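Local coordinates for protein mannose-specific lectin CEA chain 1 (Colocasia esculenta, PDB 5D5G) that binds mannose as a lectin of taro tubers, agglutinates rabbit erythrocytes and is toxic to cotton aphids and other hemipteran insects, at residues 38-43 against 70-75. Residues are numbered along the deposited sequence; the frame is centred on the assembly and turned at random.
Sequences GNWQSN and TVWRSR
W40 and W72 meet in a small aromatic contact, with S42 packed beside them, between the end of strand 40-41 and strand 70-73, outermost within this chain in their two sheets of the bulb-type lectin domain. Here no hydrogen bond passes between 38-43 and 70-75, and an indole pair with a serine joins two sheets of a β-prism II fold by van der Waals packing. The two indoles approach from opposite directions. Each has CG anti to its own backbone N (chi1 -178° in W40, -174° in W72), extending both indoles from their strands so that the benzo rims meet. There CZ2 of W40 lies 3.6 Å from CZ2 of W72. CZ2 and CH2 of W72 meet the rim of W40 near its plane, while W40 reaches W72 obliquely, the planes at 72° and six-membered centroids 5.5 Å apart. S42 adds a CH-pi contact, its CB 4.0 Å from the centroid of the W72 five-membered ring and nearly on the normal; its carbonyl O lies 3.5 Å from CD1 of W72. On the opposite face of W72 lies the backbone N of S74. OG of S42 is hydrogen-bonded to T44 OG1, the backbone N of L33 and N32 OD1. N32 probably belongs to the mannose site, as in related lectins; W40 itself binds the sugar. W40 also packs on L33 of strand 33-36, whereas S42 and W72 both rest against I63 of strand 61-64, the neighbour of 70-73.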
loop_
_atom_site.group_PDB
_atom_site.type_symbol
_atom_site.label_atom_id
_atom_site.label_comp_id
_atom_site.label_asym_id
_atom_site.label_seq_id
_atom_site.Cartn_x
_atom_site.Cartn_y
_atom_site.Cartn_z
ATOM N N GLY A 38 -0.387 5.599 17.814
ATOM C CA GLY A 38 0.746 4.707 17.648
ATOM C C GLY A 38 1.733 5.162 18.709
ATOM O O GLY A 38 1.995 6.356 18.860
ATOM N N ASN A 39 2.268 4.227 19.471
ATOM C CA ASN A 39 3.088 4.592 20.613
ATOM C C ASN A 39 4.504 4.984 20.189
ATOM O O ASN A 39 5.478 4.620 20.840
ATOM C CB ASN A 39 3.099 3.421 21.587
ATOM C CG ASN A 39 1.997 2.417 21.282
ATOM O OD1 ASN A 39 1.571 2.284 20.133
ATOM N ND2 ASN A 39 1.524 1.715 22.306
ATOM N N TRP A 40 4.604 5.768 19.119
ATOM C CA TRP A 40 5.856 5.924 18.411
ATOM C C TRP A 40 6.008 7.268 17.711
ATOM O O TRP A 40 5.036 7.838 17.197
ATOM C CB TRP A 40 5.966 4.808 17.377
ATOM C CG TRP A 40 7.231 4.808 16.586
ATOM C CD1 TRP A 40 8.336 4.034 16.806
ATOM C CD2 TRP A 40 7.513 5.593 15.424
ATOM N NE1 TRP A 40 9.290 4.300 15.855
ATOM C CE2 TRP A 40 8.813 5.259 15.001
ATOM C CE3 TRP A 40 6.798 6.555 14.709
ATOM C CZ2 TRP A 40 9.410 5.850 13.891
ATOM C CZ3 TRP A 40 7.388 7.145 13.614
ATOM C CH2 TRP A 40 8.682 6.790 13.214
ATOM N N GLN A 41 7.253 7.737 17.657
ATOM C CA GLN A 41 7.596 8.987 16.994
ATOM C C GLN A 41 9.052 8.952 16.558
ATOM O O GLN A 41 9.872 8.279 17.164
ATOM C CB GLN A 41 7.405 10.153 17.954
ATOM C CG GLN A 41 8.268 10.008 19.196
ATOM C CD GLN A 41 8.036 11.098 20.210
ATOM O OE1 GLN A 41 8.113 12.286 19.895
ATOM N NE2 GLN A 41 7.751 10.698 21.441
ATOM N N SER A 42 9.372 9.710 15.519
ATOM C CA SER A 42 10.752 9.866 15.075
ATOM C C SER A 42 11.646 10.481 16.145
ATOM O O SER A 42 12.873 10.431 16.039
ATOM C CB SER A 42 10.803 10.744 13.827
ATOM O OG SER A 42 10.593 12.101 14.161
ATOM N N ASN A 43 11.025 11.062 17.166
ATOM C CA ASN A 43 11.735 11.765 18.240
ATOM C C ASN A 43 12.744 12.800 17.735
ATOM O O ASN A 43 13.845 12.942 18.269
ATOM C CB ASN A 43 12.382 10.782 19.220
ATOM C CG ASN A 43 12.788 11.441 20.525
ATOM O OD1 ASN A 43 12.132 12.373 21.000
ATOM N ND2 ASN A 43 13.879 10.964 21.107
ATOM N N THR A 70 19.042 15.957 5.835
ATOM C CA THR A 70 18.486 14.780 6.502
ATOM C C THR A 70 18.468 14.993 8.018
ATOM O O THR A 70 19.396 15.578 8.569
ATOM C CB THR A 70 19.315 13.502 6.148
ATOM O OG1 THR A 70 19.019 13.092 4.808
ATOM C CG2 THR A 70 19.019 12.346 7.100
ATOM N N VAL A 71 17.402 14.541 8.681
ATOM C CA VAL A 71 17.299 14.613 10.142
ATOM C C VAL A 71 17.038 13.248 10.811
ATOM O O VAL A 71 17.465 13.024 11.953
ATOM C CB VAL A 71 16.207 15.611 10.587
ATOM C CG1 VAL A 71 16.356 15.935 12.068
ATOM C CG2 VAL A 71 16.274 16.876 9.750
ATOM N N TRP A 72 16.337 12.349 10.112
ATOM C CA TRP A 72 16.040 11.008 10.645
ATOM C C TRP A 72 15.963 9.967 9.536
ATOM O O TRP A 72 15.539 10.268 8.419
ATOM C CB TRP A 72 14.728 11.028 11.436
ATOM C CG TRP A 72 14.369 9.752 12.144
ATOM C CD1 TRP A 72 14.794 9.344 13.377
ATOM C CD2 TRP A 72 13.469 8.746 11.678
ATOM N NE1 TRP A 72 14.232 8.130 13.697
ATOM C CE2 TRP A 72 13.414 7.742 12.669
ATOM C CE3 TRP A 72 12.717 8.588 10.512
ATOM C CZ2 TRP A 72 12.632 6.603 12.529
ATOM C CZ3 TRP A 72 11.941 7.454 10.373
ATOM C CH2 TRP A 72 11.903 6.477 11.377
ATOM N N ARG A 73 16.386 8.746 9.841
ATOM C CA ARG A 73 16.322 7.679 8.851
ATOM C C ARG A 73 15.740 6.436 9.484
ATOM O O ARG A 73 15.917 6.194 10.680
ATOM C CB ARG A 73 17.712 7.348 8.302
ATOM C CG ARG A 73 18.705 8.497 8.255
ATOM C CD ARG A 73 19.930 8.201 9.121
ATOM N NE ARG A 73 20.858 9.332 9.194
ATOM C CZ ARG A 73 22.110 9.304 8.747
ATOM N NH1 ARG A 73 22.593 8.198 8.202
ATOM N NH2 ARG A 73 22.885 10.375 8.854
ATOM N N SER A 74 15.047 5.648 8.671
ATOM C CA SER A 74 14.569 4.338 9.094
ATOM C C SER A 74 15.743 3.377 9.262
ATOM O O SER A 74 15.767 2.553 10.181
ATOM C CB SER A 74 13.589 3.765 8.068
ATOM O OG SER A 74 13.131 2.492 8.490
ATOM N N ARG A 75 16.713 3.488 8.364
ATOM C CA ARG A 75 17.905 2.661 8.444
ATOM C C ARG A 75 17.514 1.197 8.298
ATOM O O ARG A 75 17.964 0.332 9.052
ATOM C CB ARG A 75 18.694 2.949 9.733
ATOM C CG ARG A 75 19.510 4.252 9.677
ATOM C CD ARG A 75 19.726 4.878 11.049
ATOM N NE ARG A 75 20.217 3.917 12.032
ATOM C CZ ARG A 75 20.560 4.230 13.279
ATOM N NH1 ARG A 75 20.471 5.486 13.701
ATOM N NH2 ARG A 75 20.993 3.284 14.105
#